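Local coordinates for protein ZYG-9 (Caenorhabditis elegans, PDB 2OF3) that organizes microtubules and spindle poles during mitosis and meiosis in one-cell embryos and is required for default nucleus positioning in oocytes, at residues A198-L203 with V232-F237; Q241-A246 with L256-I261; K167-L172 with K204-E209; L173-S178 with S185-V190. All blocks are in the same frame, centred on the assembly; numbering follows the deposited sequence.

All four contacts lie in the C-terminal half of this all-helical TOG domain, and none has a hydrogen bond across it. Contact 4 is core: four buried residues join helix 165-174 to helix 181-198. Contact 3 uses helix 165-174 again, earlier along it, in a partly buried contact with the loop that leads into helix 208-212. That loop begins in contact 1, where G199 and I200 lie on helix 221-238, and I200 also reaches V208 and E209 of contact 3. Contact 2 sits farthest out, a half-exposed tryptophan against the last helix. Outward, aromatic contacts are added to aliphatic and sulfur packing, F237 joining I200 and C234 in contact 1 and W243 carrying contact 2.

Contact 1 (A198-L203 with V232-F237); sequences AGISPL and VACFKF
G199 comes down on the ring of F237 with its bare CA, and I200 follows with both of its branches against the same helix. The segment starts where helix 181-198 ends: G199 takes a positive phi of 89° and turns the chain toward helix 221-238. Its CA stands 3.8 Å from the centroid of the F237 ring and only 5° off the ring normal, so this is a CH-pi contact squarely over one face.

I200 divides its branches between two residues one helical turn apart. CG1 is anti to the backbone N (chi1 -176°), which carries CD1 to the sulfur of C234, with I200 CD1 and C234 SG 3.8 Å apart. The other branch, CG2, meets the root of the phenylalanine, 3.9 Å from F237 CB. The CH-pi face and the aliphatic pair therefore hold F237 at both ring and CB. I200 also touches V208 and E209, which places it between helices 208-212 and 221-238. Farther on, S201 to L203 form a 3-10 turn closed by the bond from L203 N to I200 O, and L203 turns instead to P165 and T169 on helix 165-174.

The interface rests on van der Waals and CH-pi contact, with no polar bond across it: a glycine CA seated over the centre of one ring face, and a branched side chain packed against the sulfur of C234.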
loop_
_atom_site.group_PDB
_atom_site.type_symbol
_atom_site.label_atom_id
_atom_site.label_comp_id
_atom_site.label_asym_id
_atom_site.label_seq_id
_atom_site.Cartn_x
_atom_site.Cartn_y
_atom_site.Cartn_z
ATOM N N ALA A 198 -15.028 -3.502 -10.992
ATOM C CA ALA A 198 -14.931 -4.925 -11.292
ATOM C C ALA A 198 -16.039 -5.778 -10.676
ATOM O O ALA A 198 -16.094 -6.947 -10.943
ATOM C CB ALA A 198 -13.565 -5.447 -10.865
ATOM N N GLY A 199 -16.907 -5.215 -9.835
ATOM C CA GLY A 199 -17.948 -5.991 -9.163
ATOM C C GLY A 199 -17.562 -6.611 -7.832
ATOM O O GLY A 199 -16.385 -6.637 -7.423
ATOM N N ILE A 200 -18.565 -7.130 -7.140
ATOM C CA ILE A 200 -18.357 -7.743 -5.816
ATOM C C ILE A 200 -18.008 -9.234 -5.913
ATOM O O ILE A 200 -17.352 -9.802 -5.027
ATOM C CB ILE A 200 -19.580 -7.484 -4.861
ATOM C CG1 ILE A 200 -19.341 -8.027 -3.452
ATOM C CG2 ILE A 200 -20.910 -8.027 -5.496
ATOM C CD1 ILE A 200 -18.068 -7.543 -2.749
ATOM N N SER A 201 -18.463 -9.853 -6.995
ATOM C CA SER A 201 -18.286 -11.304 -7.178
ATOM C C SER A 201 -16.822 -11.778 -7.097
ATOM O O SER A 201 -16.536 -12.776 -6.396
ATOM C CB SER A 201 -18.958 -11.794 -8.460
ATOM O OG SER A 201 -18.546 -13.133 -8.673
ATOM N N PRO A 202 -15.883 -11.040 -7.751
ATOM C CA PRO A 202 -14.471 -11.466 -7.626
ATOM C C PRO A 202 -13.942 -11.461 -6.172
ATOM O O PRO A 202 -12.909 -12.101 -5.902
ATOM C CB PRO A 202 -13.722 -10.452 -8.478
ATOM C CG PRO A 202 -14.743 -9.798 -9.356
ATOM C CD PRO A 202 -16.018 -9.830 -8.591
ATOM N N LEU A 203 -14.674 -10.801 -5.247
ATOM C CA LEU A 203 -14.215 -10.585 -3.880
ATOM C C LEU A 203 -15.001 -11.405 -2.869
ATOM O O LEU A 203 -14.801 -11.277 -1.652
ATOM C CB LEU A 203 -14.269 -9.084 -3.532
ATOM C CG LEU A 203 -13.613 -8.053 -4.474
ATOM C CD1 LEU A 203 -13.655 -6.644 -3.852
ATOM C CD2 LEU A 203 -12.135 -8.464 -4.837
ATOM N N VAL A 232 -23.602 0.199 -1.010
ATOM C CA VAL A 232 -24.356 0.620 -2.217
ATOM C C VAL A 232 -23.742 0.108 -3.525
ATOM O O VAL A 232 -24.480 -0.288 -4.456
ATOM C CB VAL A 232 -24.445 2.168 -2.305
ATOM C CG1 VAL A 232 -25.066 2.632 -3.618
ATOM C CG2 VAL A 232 -25.221 2.738 -1.118
ATOM N N ALA A 233 -22.403 0.156 -3.629
ATOM C CA ALA A 233 -21.688 -0.381 -4.800
ATOM C C ALA A 233 -21.929 -1.902 -4.912
ATOM O O ALA A 233 -22.137 -2.417 -6.013
ATOM C CB ALA A 233 -20.191 -0.062 -4.721
ATOM N N CYS A 234 -21.924 -2.599 -3.783
ATOM C CA CYS A 234 -22.247 -4.043 -3.705
ATOM C C CYS A 234 -23.698 -4.298 -4.134
ATOM O O CYS A 234 -23.988 -5.140 -4.982
ATOM C CB CYS A 234 -22.066 -4.539 -2.278
ATOM S SG CYS A 234 -20.374 -4.735 -1.674
ATOM N N PHE A 235 -24.617 -3.539 -3.560
ATOM C CA PHE A 235 -26.006 -3.627 -3.920
ATOM C C PHE A 235 -26.188 -3.530 -5.431
ATOM O O PHE A 235 -26.907 -4.326 -6.036
ATOM C CB PHE A 235 -26.833 -2.542 -3.180
ATOM C CG PHE A 235 -28.321 -2.687 -3.372
ATOM C CD1 PHE A 235 -29.068 -3.501 -2.518
ATOM C CD2 PHE A 235 -28.956 -2.069 -4.450
ATOM C CE1 PHE A 235 -30.445 -3.673 -2.730
ATOM C CE2 PHE A 235 -30.332 -2.220 -4.662
ATOM C CZ PHE A 235 -31.080 -3.030 -3.796
ATOM N N LYS A 236 -25.562 -2.549 -6.055
ATOM C CA LYS A 236 -25.714 -2.398 -7.489
ATOM C C LYS A 236 -25.435 -3.687 -8.277
ATOM O O LYS A 236 -26.054 -3.912 -9.329
ATOM C CB LYS A 236 -24.803 -1.312 -7.990
ATOM C CG LYS A 236 -25.131 -0.869 -9.386
ATOM C CD LYS A 236 -24.157 0.192 -9.876
ATOM C CE LYS A 236 -24.590 0.731 -11.246
ATOM N NZ LYS A 236 -23.589 1.707 -11.813
ATOM N N PHE A 237 -24.492 -4.499 -7.810
ATOM C CA PHE A 237 -24.148 -5.771 -8.469
ATOM C C PHE A 237 -24.960 -6.988 -7.999
ATOM O O PHE A 237 -25.320 -7.832 -8.795
ATOM C CB PHE A 237 -22.627 -6.045 -8.398
ATOM C CG PHE A 237 -21.839 -5.130 -9.293
ATOM C CD1 PHE A 237 -21.540 -5.503 -10.610
ATOM C CD2 PHE A 237 -21.438 -3.870 -8.844
ATOM C CE1 PHE A 237 -20.830 -4.623 -11.475
ATOM C CE2 PHE A 237 -20.744 -2.973 -9.694
ATOM C CZ PHE A 237 -20.439 -3.347 -11.005
#

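Contact 2 (Q241-A246 with L256-I261); sequences QMWKAA and LVEERI
The indole of W243 is the one flat group that bridges the two helices, and it does so with the far rim of its six-membered ring. Over one face, offset toward the rim, lies the sulfur of its own neighbour M242, with SD 3.8 Å above the plane. K254, in the chain between the segments, adds a cation-pi interaction with the indole. The atoms of the opposing helix come in obliquely to the ring. V257 CG1 touches W243 CH2 at 3.6 Å, and I261 CD1 reaches W243 CZ2 at 3.7 Å. E258 contributes its aliphatic CG, also 3.7 Å from W243 CZ2. Its carboxylate plane is turned 77° from the indole, and the glutamate chain crosses the tryptophan at about a right angle.

The two axes stay 13.2 Å apart at an angle of 158°, nearly antiparallel, so the backbones are well separated and W243 spans most of the gap. With CG anti to the carbonyl carbon (chi1 -55°) the ring swings toward helix 251-264, although the CB itself points to the side. V257 and I261, one turn apart, meet adjacent atoms of the benzo rim, while E258 lies on the more exposed flank.

Around them, M249 packs on both M242 and W243, and F235 of helix 221-238 packs on I261. The short helix 241-246 and helix 251-264 thus close the C-terminal end of the helical array, a stack of helices as expected of a HEAT-like TOG domain.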
loop_
_atom_site.group_PDB
_atom_site.type_symbol
_atom_site.label_atom_id
_atom_site.label_comp_id
_atom_site.label_asym_id
_atom_site.label_seq_id
_atom_site.Cartn_x
_atom_site.Cartn_y
_atom_site.Cartn_z
ATOM N N GLN A 241 -28.876 -9.676 -1.890
ATOM C CA GLN A 241 -27.753 -10.479 -1.400
ATOM C C GLN A 241 -26.799 -9.623 -0.566
ATOM O O GLN A 241 -26.246 -10.109 0.410
ATOM C CB GLN A 241 -26.952 -11.056 -2.564
ATOM C CG GLN A 241 -27.544 -12.321 -3.202
ATOM C CD GLN A 241 -27.764 -13.436 -2.173
ATOM O OE1 GLN A 241 -26.864 -13.745 -1.366
ATOM N NE2 GLN A 241 -28.974 -14.027 -2.175
ATOM N N MET A 242 -26.605 -8.351 -0.949
ATOM C CA MET A 242 -25.801 -7.417 -0.116
ATOM C C MET A 242 -26.247 -7.508 1.322
ATOM O O MET A 242 -25.408 -7.709 2.220
ATOM C CB MET A 242 -25.867 -5.957 -0.600
ATOM C CG MET A 242 -25.077 -4.944 0.336
ATOM S SD MET A 242 -25.956 -4.304 1.765
ATOM C CE MET A 242 -25.106 -4.860 3.105
ATOM N N TRP A 243 -27.568 -7.383 1.545
ATOM C CA TRP A 243 -28.130 -7.414 2.910
ATOM C C TRP A 243 -27.876 -8.755 3.589
ATOM O O TRP A 243 -27.558 -8.791 4.784
ATOM C CB TRP A 243 -29.642 -7.085 2.937
ATOM C CG TRP A 243 -30.085 -5.790 2.310
ATOM C CD1 TRP A 243 -30.826 -5.646 1.169
ATOM C CD2 TRP A 243 -29.819 -4.460 2.781
ATOM N NE1 TRP A 243 -31.038 -4.323 0.906
ATOM C CE2 TRP A 243 -30.431 -3.569 1.877
ATOM C CE3 TRP A 243 -29.086 -3.934 3.862
ATOM C CZ2 TRP A 243 -30.350 -2.170 2.021
ATOM C CZ3 TRP A 243 -29.002 -2.538 4.011
ATOM C CH2 TRP A 243 -29.642 -1.673 3.096
ATOM N N LYS A 244 -27.996 -9.861 2.848
ATOM C CA LYS A 244 -27.743 -11.195 3.464
ATOM C C LYS A 244 -26.287 -11.340 3.935
ATOM O O LYS A 244 -26.028 -11.657 5.097
ATOM C CB LYS A 244 -28.117 -12.324 2.506
ATOM C CG LYS A 244 -27.767 -13.730 3.050
ATOM C CD LYS A 244 -28.679 -14.874 2.466
ATOM C CE LYS A 244 -28.094 -16.303 2.771
ATOM N NZ LYS A 244 -27.051 -16.794 1.739
ATOM N N ALA A 245 -25.342 -11.040 3.021
ATOM C CA ALA A 245 -23.886 -10.970 3.290
ATOM C C ALA A 245 -23.503 -10.013 4.450
ATOM O O ALA A 245 -22.672 -10.336 5.305
ATOM C CB ALA A 245 -23.163 -10.587 1.969
ATOM N N ALA A 246 -24.100 -8.825 4.495
ATOM C CA ALA A 246 -23.789 -7.876 5.559
ATOM C C ALA A 246 -24.153 -8.360 6.962
ATOM O O ALA A 246 -23.510 -7.969 7.958
ATOM C CB ALA A 246 -24.490 -6.564 5.285
ATOM N N LEU A 256 -29.969 4.541 6.596
ATOM C CA LEU A 256 -29.032 5.405 5.854
ATOM C C LEU A 256 -28.587 4.726 4.564
ATOM O O LEU A 256 -28.553 5.329 3.503
ATOM C CB LEU A 256 -27.810 5.769 6.711
ATOM C CG LEU A 256 -28.118 6.554 7.993
ATOM C CD1 LEU A 256 -26.939 6.491 8.943
ATOM C CD2 LEU A 256 -28.538 7.990 7.637
ATOM N N VAL A 257 -28.208 3.467 4.646
ATOM C CA VAL A 257 -27.843 2.742 3.408
ATOM C C VAL A 257 -29.027 2.670 2.425
ATOM O O VAL A 257 -28.833 2.957 1.230
ATOM C CB VAL A 257 -27.241 1.355 3.730
ATOM C CG1 VAL A 257 -26.923 0.583 2.447
ATOM C CG2 VAL A 257 -25.975 1.545 4.608
ATOM N N GLU A 258 -30.250 2.347 2.908
ATOM C CA GLU A 258 -31.454 2.281 2.027
ATOM C C GLU A 258 -31.745 3.596 1.326
ATOM O O GLU A 258 -32.082 3.613 0.158
ATOM C CB GLU A 258 -32.704 1.832 2.794
ATOM C CG GLU A 258 -32.708 0.372 3.282
ATOM C CD GLU A 258 -33.793 0.109 4.392
ATOM O OE1 GLU A 258 -34.283 1.087 5.001
ATOM O OE2 GLU A 258 -34.149 -1.069 4.673
ATOM N N GLU A 259 -31.627 4.705 2.055
ATOM C CA GLU A 259 -31.822 6.049 1.513
ATOM C C GLU A 259 -30.765 6.402 0.449
ATOM O O GLU A 259 -31.079 7.029 -0.567
ATOM C CB GLU A 259 -31.796 7.082 2.688
ATOM C CG GLU A 259 -32.159 8.557 2.305
ATOM C CD GLU A 259 -33.541 8.630 1.573
ATOM O OE1 GLU A 259 -34.453 7.853 1.934
ATOM O OE2 GLU A 259 -33.709 9.427 0.613
ATOM N N ARG A 260 -29.505 6.024 0.681
ATOM C CA ARG A 260 -28.452 6.229 -0.326
ATOM C C ARG A 260 -28.767 5.452 -1.616
ATOM O O ARG A 260 -28.612 6.007 -2.718
ATOM C CB ARG A 260 -27.089 5.800 0.224
ATOM C CG ARG A 260 -25.866 6.165 -0.660
ATOM C CD ARG A 260 -25.656 7.664 -0.915
ATOM N NE ARG A 260 -25.517 8.435 0.319
ATOM C CZ ARG A 260 -24.407 8.547 1.058
ATOM N NH1 ARG A 260 -23.262 7.973 0.727
ATOM N NH2 ARG A 260 -24.434 9.293 2.148
ATOM N N ILE A 261 -29.190 4.185 -1.477
ATOM C CA ILE A 261 -29.617 3.348 -2.625
ATOM C C ILE A 261 -30.760 4.048 -3.337
ATOM O O ILE A 261 -30.694 4.273 -4.548
ATOM C CB ILE A 261 -30.062 1.931 -2.211
ATOM C CG1 ILE A 261 -28.846 1.140 -1.672
ATOM C CG2 ILE A 261 -30.850 1.215 -3.400
ATOM C CD1 ILE A 261 -29.175 -0.188 -0.821
#

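Contact 3 (K167-L172 with K204-E209)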
loop_
_atom_site.group_PDB
_atom_site.type_symbol
_atom_site.label_atom_id
_atom_site.label_comp_id
_atom_site.label_asym_id
_atom_site.label_seq_id
_atom_site.Cartn_x
_atom_site.Cartn_y
_atom_site.Cartn_z
ATOM N N LYS A 167 -6.033 -9.778 -4.192
ATOM C CA LYS A 167 -4.917 -9.838 -3.245
ATOM C C LYS A 167 -4.705 -8.531 -2.475
ATOM O O LYS A 167 -4.100 -8.565 -1.425
ATOM C CB LYS A 167 -3.587 -10.191 -3.945
ATOM C CG LYS A 167 -3.481 -11.597 -4.540
ATOM C CD LYS A 167 -3.361 -12.682 -3.468
ATOM C CE LYS A 167 -3.075 -14.113 -4.084
ATOM N NZ LYS A 167 -2.095 -14.042 -5.266
ATOM N N MET A 168 -5.169 -7.384 -2.990
ATOM C CA MET A 168 -5.087 -6.109 -2.268
ATOM C C MET A 168 -6.095 -5.980 -1.129
ATOM O O MET A 168 -5.788 -5.424 -0.075
ATOM C CB MET A 168 -5.277 -4.941 -3.252
ATOM C CG MET A 168 -4.027 -4.604 -4.185
ATOM S SD MET A 168 -2.500 -4.016 -3.403
ATOM C CE MET A 168 -3.005 -2.355 -3.076
ATOM N N THR A 169 -7.300 -6.504 -1.331
ATOM C CA THR A 169 -8.440 -6.226 -0.434
ATOM C C THR A 169 -8.228 -6.687 0.982
ATOM O O THR A 169 -8.574 -5.941 1.896
ATOM C CB THR A 169 -9.753 -6.739 -1.033
ATOM O OG1 THR A 169 -9.954 -6.055 -2.266
ATOM C CG2 THR A 169 -10.991 -6.498 -0.101
ATOM N N PRO A 170 -7.648 -7.896 1.205
ATOM C CA PRO A 170 -7.369 -8.317 2.603
ATOM C C PRO A 170 -6.510 -7.300 3.409
ATOM O O PRO A 170 -6.731 -7.100 4.633
ATOM C CB PRO A 170 -6.591 -9.651 2.413
ATOM C CG PRO A 170 -7.009 -10.169 1.076
ATOM C CD PRO A 170 -7.278 -8.948 0.218
ATOM N N MET A 171 -5.543 -6.646 2.750
ATOM C CA MET A 171 -4.685 -5.649 3.411
ATOM C C MET A 171 -5.493 -4.368 3.632
ATOM O O MET A 171 -5.337 -3.717 4.660
ATOM C CB MET A 171 -3.454 -5.361 2.531
ATOM C CG MET A 171 -2.366 -6.541 2.577
ATOM S SD MET A 171 -0.912 -6.383 1.549
ATOM C CE MET A 171 -1.620 -6.268 -0.014
ATOM N N LEU A 172 -6.335 -4.000 2.656
ATOM C CA LEU A 172 -7.223 -2.838 2.802
ATOM C C LEU A 172 -8.240 -3.078 3.919
ATOM O O LEU A 172 -8.475 -2.160 4.719
ATOM C CB LEU A 172 -7.925 -2.506 1.496
ATOM C CG LEU A 172 -7.000 -1.924 0.440
ATOM C CD1 LEU A 172 -7.704 -2.123 -0.872
ATOM C CD2 LEU A 172 -6.719 -0.410 0.727
ATOM N N LYS A 204 -15.874 -12.279 -3.369
ATOM C CA LYS A 204 -16.794 -13.009 -2.506
ATOM C C LYS A 204 -16.200 -13.806 -1.321
ATOM O O LYS A 204 -16.876 -13.898 -0.272
ATOM C CB LYS A 204 -17.704 -13.904 -3.336
ATOM C CG LYS A 204 -18.833 -13.139 -4.084
ATOM C CD LYS A 204 -19.655 -12.115 -3.229
ATOM C CE LYS A 204 -21.148 -12.034 -3.691
ATOM N NZ LYS A 204 -21.461 -12.129 -5.206
ATOM N N SER A 205 -14.981 -14.364 -1.459
ATOM C CA SER A 205 -14.344 -15.134 -0.347
ATOM C C SER A 205 -13.900 -14.254 0.812
ATOM O O SER A 205 -13.560 -14.756 1.908
ATOM C CB SER A 205 -13.122 -15.931 -0.836
ATOM O OG SER A 205 -12.101 -15.068 -1.347
ATOM N N LEU A 206 -13.919 -12.938 0.587
ATOM C CA LEU A 206 -13.351 -11.991 1.553
ATOM C C LEU A 206 -14.344 -11.388 2.563
ATOM O O LEU A 206 -13.928 -10.757 3.554
ATOM C CB LEU A 206 -12.564 -10.891 0.819
ATOM C CG LEU A 206 -11.423 -11.449 -0.066
ATOM C CD1 LEU A 206 -10.679 -10.285 -0.665
ATOM C CD2 LEU A 206 -10.487 -12.350 0.787
ATOM N N SER A 207 -15.639 -11.604 2.365
ATOM C CA SER A 207 -16.592 -11.113 3.365
ATOM C C SER A 207 -16.495 -9.554 3.490
ATOM O O SER A 207 -16.477 -9.007 4.596
ATOM C CB SER A 207 -16.346 -11.752 4.742
ATOM O OG SER A 207 -16.807 -13.101 4.772
ATOM N N VAL A 208 -16.431 -8.890 2.344
ATOM C CA VAL A 208 -16.377 -7.456 2.303
ATOM C C VAL A 208 -17.628 -6.840 2.952
ATOM O O VAL A 208 -17.493 -5.998 3.834
ATOM C CB VAL A 208 -16.245 -6.947 0.858
ATOM C CG1 VAL A 208 -16.395 -5.425 0.810
ATOM C CG2 VAL A 208 -14.894 -7.402 0.253
ATOM N N GLU A 209 -18.823 -7.262 2.547
ATOM C CA GLU A 209 -20.074 -6.654 3.075
ATOM C C GLU A 209 -20.130 -6.718 4.571
ATOM O O GLU A 209 -20.373 -5.702 5.217
ATOM C CB GLU A 209 -21.340 -7.259 2.470
ATOM C CG GLU A 209 -21.370 -7.306 0.964
ATOM C CD GLU A 209 -20.816 -8.638 0.380
ATOM O OE1 GLU A 209 -19.898 -9.271 0.960
ATOM O OE2 GLU A 209 -21.306 -9.039 -0.690
#
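L206 meets T169 with CD1 and P170 with both of its methyls, and is the centre of this contact. In the second segment K204 to L206 have helical backbone angles without the regular bonds, and L206 faces helix 165-174. There CD1 fits against two neighbouring residues: L206 CD1 lies 3.7 Å from T169 CB and 3.8 Å from P170 CD. The second methyl, CD2, rests more loosely on the proline ring, 4.1 Å from P170 CG.

After S207, at the N-cap position, V208 opens helix 208-212. Its CG2 meets T169 CG2 at 4.0 Å, the two side chains crossing at about a right angle. The threonine methyl stands anti to its own nitrogen (chi1 -61° for OG1), facing both L206 and V208, while OG1 hydrogen-bonds back to P165 O in the preceding turn. The polar end of T169 is thus engaged within its own helix and its carbon side serves the packing.

Helix 165-174 is kinked at P170 and sits between several neighbours: M168 and L172 lean on Y194 of helix 181-198, M171 lies on helix 127-139, and the loop of L203 and L206 leads on to helix 208-212.

Contact 4 (L173-S178 with S185-V190); sequences LDALKS and SECLLV
A175 and C187 meet at the tightest point of this buried contact, where A175 CB and C187 SG are 3.5 Å apart. This is also where the two backbones come closest, with the CA atoms of A175 and C187 at 6.8 Å, consistent with the small alanine side chain there. The cysteine, its SG anti to the carbonyl carbon (chi1 -69°), lays the sulfur against the alanine methyl.

Next to it, L176 and L188 cross at about a right angle. L176 CD2 comes 3.8 Å from L188 CG, and its other methyl, CD1, sits equally near L188 CD2. More distantly, L176 CD2 also touches C187 CB at 4.1 Å, so one leucine spans both partners. The pairing joins helix 165-174 to helix 181-198 through a short connection, an antiparallel helical hairpin, the kind of pairing consistent with a HEAT-like TOG fold, and L188 continues onto V212 and onto V223 and A226 of helix 221-238.

The opposite flank of the first segment is built quite differently. D174 and K177, both exposed and turned from the partner helix, form a salt bridge with K177 NZ and D174 OD1 3.1 Å apart, the lysine meeting the oxygen nearly along its C-O axis. S178 bonds through OG to N180 N in the connection and through its O to R184 NH1 of helix 181-198.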
loop_
_atom_site.group_PDB
_atom_site.type_symbol
_atom_site.label_atom_id
_atom_site.label_comp_id
_atom_site.label_asym_id
_atom_site.label_seq_id
_atom_site.Cartn_x
_atom_site.Cartn_y
_atom_site.Cartn_z
ATOM N N LEU A 173 -8.789 -4.304 4.023
ATOM C CA LEU A 173 -9.677 -4.678 5.162
ATOM C C LEU A 173 -8.959 -4.610 6.463
ATOM O O LEU A 173 -9.494 -4.067 7.470
ATOM C CB LEU A 173 -10.397 -6.051 4.952
ATOM C CG LEU A 173 -11.375 -6.142 3.767
ATOM C CD1 LEU A 173 -11.786 -7.601 3.512
ATOM C CD2 LEU A 173 -12.679 -5.229 3.952
ATOM N N ASP A 174 -7.736 -5.116 6.497
ATOM C CA ASP A 174 -6.953 -5.096 7.728
ATOM C C ASP A 174 -6.684 -3.668 8.212
ATOM O O ASP A 174 -6.671 -3.373 9.422
ATOM C CB ASP A 174 -5.618 -5.816 7.517
ATOM C CG ASP A 174 -5.082 -6.414 8.828
ATOM O OD1 ASP A 174 -5.850 -7.180 9.508
ATOM O OD2 ASP A 174 -3.910 -6.107 9.206
ATOM N N ALA A 175 -6.425 -2.790 7.249
ATOM C CA ALA A 175 -6.249 -1.341 7.510
ATOM C C ALA A 175 -7.407 -0.694 8.230
ATOM O O ALA A 175 -7.226 0.314 8.821
ATOM C CB ALA A 175 -5.987 -0.611 6.205
ATOM N N LEU A 176 -8.609 -1.258 8.158
ATOM C CA LEU A 176 -9.772 -0.725 8.855
ATOM C C LEU A 176 -9.670 -0.819 10.359
ATOM O O LEU A 176 -10.426 -0.160 11.072
ATOM C CB LEU A 176 -11.064 -1.426 8.391
ATOM C CG LEU A 176 -11.344 -1.348 6.903
ATOM C CD1 LEU A 176 -12.670 -2.033 6.585
ATOM C CD2 LEU A 176 -11.279 0.116 6.376
ATOM N N LYS A 177 -8.734 -1.627 10.855
ATOM C CA LYS A 177 -8.553 -1.784 12.292
ATOM C C LYS A 177 -7.779 -0.624 12.828
ATOM O O LYS A 177 -7.656 -0.462 14.022
ATOM C CB LYS A 177 -7.877 -3.121 12.634
ATOM C CG LYS A 177 -8.829 -4.295 12.433
ATOM C CD LYS A 177 -8.107 -5.626 12.525
ATOM C CE LYS A 177 -9.048 -6.743 12.057
ATOM N NZ LYS A 177 -8.192 -7.845 11.480
ATOM N N SER A 178 -7.306 0.237 11.950
ATOM C CA SER A 178 -6.622 1.468 12.395
ATOM C C SER A 178 -7.430 2.473 13.281
ATOM O O SER A 178 -8.639 2.707 13.074
ATOM C CB SER A 178 -6.090 2.193 11.180
ATOM O OG SER A 178 -5.419 3.352 11.628
ATOM N N SER A 185 -11.046 5.676 6.248
ATOM C CA SER A 185 -11.858 6.136 5.138
ATOM C C SER A 185 -11.144 5.983 3.823
ATOM O O SER A 185 -11.757 5.579 2.831
ATOM C CB SER A 185 -12.357 7.582 5.319
ATOM O OG SER A 185 -11.256 8.456 5.508
ATOM N N GLU A 186 -9.865 6.313 3.749
ATOM C CA GLU A 186 -9.177 6.164 2.440
ATOM C C GLU A 186 -9.154 4.723 1.908
ATOM O O GLU A 186 -9.268 4.497 0.699
ATOM C CB GLU A 186 -7.740 6.678 2.563
ATOM C CG GLU A 186 -7.620 8.231 2.686
ATOM C CD GLU A 186 -7.951 8.967 1.403
ATOM O OE1 GLU A 186 -7.323 8.696 0.343
ATOM O OE2 GLU A 186 -8.861 9.826 1.437
ATOM N N CYS A 187 -8.978 3.761 2.827
ATOM C CA CYS A 187 -9.026 2.335 2.520
ATOM C C CYS A 187 -10.385 1.833 2.034
ATOM O O CYS A 187 -10.420 1.115 1.034
ATOM C CB CYS A 187 -8.457 1.521 3.703
ATOM S SG CYS A 187 -6.657 1.843 3.791
ATOM N N LEU A 188 -11.479 2.279 2.665
ATOM C CA LEU A 188 -12.841 2.027 2.159
ATOM C C LEU A 188 -13.063 2.547 0.771
ATOM O O LEU A 188 -13.720 1.902 -0.054
ATOM C CB LEU A 188 -13.923 2.628 3.100
ATOM C CG LEU A 188 -14.053 1.878 4.435
ATOM C CD1 LEU A 188 -14.899 2.697 5.450
ATOM C CD2 LEU A 188 -14.526 0.367 4.253
ATOM N N LEU A 189 -12.559 3.740 0.486
ATOM C CA LEU A 189 -12.687 4.353 -0.863
ATOM C C LEU A 189 -12.008 3.508 -1.938
ATOM O O LEU A 189 -12.505 3.419 -3.046
ATOM C CB LEU A 189 -12.102 5.792 -0.896
ATOM C CG LEU A 189 -12.904 6.801 -0.056
ATOM C CD1 LEU A 189 -12.179 8.110 -0.081
ATOM C CD2 LEU A 189 -14.384 6.980 -0.522
ATOM N N VAL A 190 -10.858 2.930 -1.637
ATOM C CA VAL A 190 -10.223 1.995 -2.588
ATOM C C VAL A 190 -11.118 0.729 -2.828
ATOM O O VAL A 190 -11.382 0.348 -3.985
ATOM C CB VAL A 190 -8.786 1.576 -2.133
ATOM C CG1 VAL A 190 -8.162 0.620 -3.201
ATOM C CG2 VAL A 190 -7.880 2.829 -1.980
#